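Local coordinates for DNA repair protein rhp9/CRB2 (Schizosaccharomyces pombe, PDB 2FHD) that probably recognises methylated histone H4 in DNA repair through its tandem Tudor domains, at residues A[3-14]-A[23-31]. Sequence-based numbering, arbitrary orientation.
Sequences MSRRSFKNRVLA and YYPATLVAP. Residue 3 of segment 3-14 comes from a tag, linker or insertion. With PO4 (phosphate ion), chain F; PO4 (phosphate ion), chain B.
Val12 and Ala26 pair at the middle of an antiparallel beta hairpin, strands 11-15 and 23-32, adjacent in the five-stranded SH3-like sheet of the first Tudor domain. Each bonds to the other through backbone N and O, and Ala14 and Tyr24 repeat this two residues along. The tight part lies here: Ala26 CB sits 4.0 Å from Val12 CG2 and 4.1 Å from Ala14 CB, with Val44 of strand 41-46 packing on Val12 and Ala14. In the 3-10 turn just before strand 11-15, Asn10 clasps Leu28 twice, its backbone O accepting from Leu28 N while its amide ND2 gives a nearly straight bond (171°) to Leu28 O, 2.8 Å away and almost in the amide plane.

The solvent side lies at Arg6, only partly buried, beside two phosphate ions probably from the crystallisation liquor. A bend at chi2 (-69°) turns its guanidinium side-on to Val29 O, which accepts hydrogen bonds from NE and NH2, each at 3.0 Å; NH2 also reaches O1 of one phosphate, and NH1 binds Arg5 O. Replacing Arg6 with alanine would remove both donors to Val29 O and is likely to leave the phosphate short of a positive mate. On the sheet face carrying Thr27, Arg11 folds back at chi2 and chi3, its NE bonded to Val98 O and its NH2 in a salt bridge with Asp47. NH1 meets Thr27 OG1 at 2.8 Å, the hydroxyl oxygen lying at the guanidinium edge, 4° out of its plane.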
loop_
_atom_site.group_PDB
_atom_site.type_symbol
_atom_site.label_atom_id
_atom_site.label_comp_id
_atom_site.label_asym_id
_atom_site.label_seq_id
_atom_site.Cartn_x
_atom_site.Cartn_y
_atom_site.Cartn_z
HETATM N N MSE A 3 -1.453 8.268 -2.713
HETATM C CA MSE A 3 -2.362 9.259 -3.367
HETATM C C MSE A 3 -2.928 8.945 -4.748
HETATM O O MSE A 3 -2.355 9.174 -5.801
HETATM C CB MSE A 3 -1.943 10.713 -3.194
HETATM C CG MSE A 3 -3.087 11.654 -2.747
HETATM SE SE MSE A 3 -3.754 11.267 -0.811
HETATM C CE MSE A 3 -5.846 11.595 -1.186
ATOM N N SER A 4 -4.119 8.425 -4.721
ATOM C CA SER A 4 -4.626 7.708 -5.817
ATOM C C SER A 4 -5.899 8.358 -6.357
ATOM O O SER A 4 -6.575 9.149 -5.643
ATOM C CB SER A 4 -4.968 6.333 -5.229
ATOM O OG SER A 4 -6.263 5.915 -5.564
ATOM N N ARG A 5 -6.219 8.170 -7.627
ATOM C CA ARG A 5 -5.981 9.032 -8.724
ATOM C C ARG A 5 -7.455 8.728 -9.169
ATOM O O ARG A 5 -7.779 7.638 -9.658
ATOM C CB ARG A 5 -4.931 8.515 -9.698
ATOM C CG ARG A 5 -5.092 8.959 -11.192
ATOM C CD ARG A 5 -4.104 10.047 -11.672
ATOM N NE ARG A 5 -2.704 9.783 -11.305
ATOM C CZ ARG A 5 -1.798 10.726 -11.003
ATOM N NH1 ARG A 5 -0.564 10.360 -10.657
ATOM N NH2 ARG A 5 -2.120 12.031 -11.028
ATOM N N ARG A 6 -8.355 9.648 -8.853
ATOM C CA ARG A 6 -9.774 9.474 -9.074
ATOM C C ARG A 6 -10.294 10.862 -9.481
ATOM O O ARG A 6 -9.605 11.858 -9.270
ATOM C CB ARG A 6 -10.446 9.035 -7.766
ATOM C CG ARG A 6 -10.123 7.656 -7.258
ATOM C CD ARG A 6 -10.752 6.566 -8.231
ATOM N NE ARG A 6 -10.523 5.178 -7.831
ATOM C CZ ARG A 6 -9.356 4.508 -7.910
ATOM N NH1 ARG A 6 -8.230 5.112 -8.317
ATOM N NH2 ARG A 6 -9.284 3.214 -7.510
ATOM N N SER A 7 -11.491 10.951 -10.058
ATOM C CA SER A 7 -12.117 12.251 -10.347
ATOM C C SER A 7 -12.425 12.986 -9.024
ATOM O O SER A 7 -12.622 12.332 -7.988
ATOM C CB SER A 7 -13.445 11.999 -11.087
ATOM O OG SER A 7 -14.250 13.193 -11.145
ATOM N N PHE A 8 -12.546 14.310 -9.074
ATOM C CA PHE A 8 -12.903 15.147 -7.912
ATOM C C PHE A 8 -14.282 14.773 -7.354
ATOM O O PHE A 8 -14.519 14.897 -6.170
ATOM C CB PHE A 8 -12.837 16.670 -8.238
ATOM C CG PHE A 8 -13.909 17.159 -9.240
ATOM C CD1 PHE A 8 -13.630 17.257 -10.593
ATOM C CD2 PHE A 8 -15.174 17.527 -8.808
ATOM C CE1 PHE A 8 -14.584 17.740 -11.468
ATOM C CE2 PHE A 8 -16.137 18.025 -9.678
ATOM C CZ PHE A 8 -15.853 18.131 -11.002
ATOM N N LYS A 9 -15.157 14.318 -8.235
ATOM C CA LYS A 9 -16.494 13.801 -7.903
ATOM C C LYS A 9 -16.482 12.608 -6.893
ATOM O O LYS A 9 -17.461 12.388 -6.223
ATOM C CB LYS A 9 -17.172 13.420 -9.221
ATOM C CG LYS A 9 -17.570 14.668 -9.985
ATOM C CD LYS A 9 -17.744 14.473 -11.495
ATOM C CE LYS A 9 -18.657 15.598 -12.112
ATOM N NZ LYS A 9 -19.033 15.415 -13.596
ATOM N N ASN A 10 -15.351 11.889 -6.796
ATOM C CA ASN A 10 -15.062 10.940 -5.710
ATOM C C ASN A 10 -14.668 11.503 -4.312
ATOM O O ASN A 10 -14.461 10.718 -3.370
ATOM C CB ASN A 10 -13.964 9.961 -6.095
ATOM C CG ASN A 10 -14.405 9.033 -7.207
ATOM O OD1 ASN A 10 -14.934 9.498 -8.207
ATOM N ND2 ASN A 10 -14.224 7.704 -7.018
ATOM N N ARG A 11 -14.582 12.821 -4.179
ATOM C CA ARG A 11 -14.324 13.396 -2.860
ATOM C C ARG A 11 -15.494 13.227 -1.884
ATOM O O ARG A 11 -16.648 13.585 -2.188
ATOM C CB ARG A 11 -13.917 14.871 -3.000
ATOM C CG ARG A 11 -12.638 15.092 -3.839
ATOM C CD ARG A 11 -11.390 14.547 -3.103
ATOM N NE ARG A 11 -11.014 15.404 -2.003
ATOM C CZ ARG A 11 -10.141 15.053 -1.074
ATOM N NH1 ARG A 11 -9.645 13.847 -1.123
ATOM N NH2 ARG A 11 -9.782 15.889 -0.087
ATOM N N VAL A 12 -15.157 12.733 -0.694
ATOM C CA VAL A 12 -16.122 12.438 0.364
ATOM C C VAL A 12 -15.631 13.051 1.672
ATOM O O VAL A 12 -14.472 13.507 1.749
ATOM C CB VAL A 12 -16.409 10.857 0.530
ATOM C CG1 VAL A 12 -17.143 10.346 -0.760
ATOM C CG2 VAL A 12 -15.082 9.995 0.747
ATOM N N LEU A 13 -16.523 13.061 2.653
ATOM C CA LEU A 13 -16.217 13.221 4.036
ATOM C C LEU A 13 -16.454 11.813 4.632
ATOM O O LEU A 13 -17.551 11.243 4.522
ATOM C CB LEU A 13 -17.142 14.284 4.660
ATOM C CG LEU A 13 -16.822 15.743 4.252
ATOM C CD1 LEU A 13 -18.013 16.714 4.492
ATOM C CD2 LEU A 13 -15.546 16.324 4.973
ATOM N N ALA A 14 -15.419 11.223 5.205
ATOM C CA ALA A 14 -15.488 9.864 5.588
ATOM C C ALA A 14 -15.197 9.862 7.089
ATOM O O ALA A 14 -14.393 10.665 7.584
ATOM C CB ALA A 14 -14.463 9.054 4.774
ATOM N N TYR A 23 -15.345 13.217 10.965
ATOM C CA TYR A 23 -15.336 13.083 9.493
ATOM C C TYR A 23 -14.288 13.971 8.842
ATOM O O TYR A 23 -14.208 15.199 9.124
ATOM C CB TYR A 23 -16.687 13.449 8.867
ATOM C CG TYR A 23 -17.723 12.337 9.013
ATOM C CD1 TYR A 23 -18.242 12.011 10.281
ATOM C CD2 TYR A 23 -18.163 11.606 7.920
ATOM C CE1 TYR A 23 -19.155 11.002 10.472
ATOM C CE2 TYR A 23 -19.097 10.553 8.095
ATOM C CZ TYR A 23 -19.590 10.286 9.377
ATOM O OH TYR A 23 -20.524 9.319 9.609
ATOM N N TYR A 24 -13.492 13.391 7.965
ATOM C CA TYR A 24 -12.493 14.189 7.269
ATOM C C TYR A 24 -12.657 14.073 5.765
ATOM O O TYR A 24 -13.244 13.082 5.288
ATOM C CB TYR A 24 -11.075 13.737 7.635
ATOM C CG TYR A 24 -10.647 14.029 9.042
ATOM C CD1 TYR A 24 -10.110 15.242 9.408
ATOM C CD2 TYR A 24 -10.752 13.059 10.022
ATOM C CE1 TYR A 24 -9.723 15.491 10.763
ATOM C CE2 TYR A 24 -10.362 13.265 11.307
ATOM C CZ TYR A 24 -9.853 14.477 11.695
ATOM O OH TYR A 24 -9.441 14.614 13.046
ATOM N N PRO A 25 -12.063 15.019 5.005
ATOM C CA PRO A 25 -11.988 14.905 3.509
ATOM C C PRO A 25 -11.231 13.620 3.059
ATOM O O PRO A 25 -10.181 13.287 3.597
ATOM C CB PRO A 25 -11.234 16.196 3.098
ATOM C CG PRO A 25 -11.513 17.196 4.228
ATOM C CD PRO A 25 -11.428 16.278 5.478
ATOM N N ALA A 26 -11.747 12.902 2.066
ATOM C CA ALA A 26 -11.047 11.721 1.617
ATOM C C ALA A 26 -11.475 11.581 0.165
ATOM O O ALA A 26 -12.373 12.316 -0.314
ATOM C CB ALA A 26 -11.508 10.578 2.420
ATOM N N THR A 27 -10.858 10.638 -0.530
ATOM C CA THR A 27 -11.273 10.175 -1.842
ATOM C C THR A 27 -11.888 8.764 -1.750
ATOM O O THR A 27 -11.319 7.846 -1.133
ATOM C CB THR A 27 -10.020 10.168 -2.688
ATOM O OG1 THR A 27 -9.541 11.523 -2.749
ATOM C CG2 THR A 27 -10.273 9.683 -4.148
ATOM N N LEU A 28 -13.093 8.607 -2.288
ATOM C CA LEU A 28 -13.691 7.285 -2.505
ATOM C C LEU A 28 -12.871 6.511 -3.590
ATOM O O LEU A 28 -12.799 6.931 -4.758
ATOM C CB LEU A 28 -15.171 7.409 -2.924
ATOM C CG LEU A 28 -15.992 6.119 -3.172
ATOM C CD1 LEU A 28 -15.722 5.109 -2.077
ATOM C CD2 LEU A 28 -17.514 6.341 -3.396
ATOM N N VAL A 29 -12.268 5.413 -3.163
ATOM C CA VAL A 29 -11.308 4.687 -3.941
ATOM C C VAL A 29 -12.002 3.511 -4.694
ATOM O O VAL A 29 -11.779 3.302 -5.904
ATOM C CB VAL A 29 -10.108 4.195 -3.009
ATOM C CG1 VAL A 29 -9.227 3.245 -3.770
ATOM C CG2 VAL A 29 -9.243 5.305 -2.556
ATOM N N ALA A 30 -12.904 2.796 -4.014
ATOM C CA ALA A 30 -13.514 1.605 -4.546
ATOM C C ALA A 30 -14.606 1.111 -3.589
ATOM O O ALA A 30 -14.437 1.214 -2.362
ATOM C CB ALA A 30 -12.452 0.520 -4.688
ATOM N N PRO A 31 -15.668 0.451 -4.144
ATOM C CA PRO A 31 -16.609 -0.321 -3.342
ATOM C C PRO A 31 -15.890 -1.582 -2.834
ATOM O O PRO A 31 -14.942 -2.106 -3.465
ATOM C CB PRO A 31 -17.719 -0.662 -4.346
ATOM C CG PRO A 31 -16.939 -0.792 -5.734
ATOM C CD PRO A 31 -15.925 0.342 -5.622
HETATM P P PO4 F . -3.695 4.771 -9.176
HETATM O O1 PO4 F . -2.621 3.673 -9.232
HETATM O O2 PO4 F . -3.012 6.140 -9.086
HETATM O O3 PO4 F . -4.615 4.751 -10.393
HETATM O O4 PO4 F . -4.607 4.490 -7.970
HETATM P P PO4 B . -5.869 1.678 -9.129
HETATM O O1 PO4 B . -6.276 2.327 -7.797
HETATM O O2 PO4 B . -6.578 0.328 -9.271
HETATM O O3 PO4 B . -6.213 2.551 -10.333
HETATM O O4 PO4 B . -4.337 1.543 -9.150
#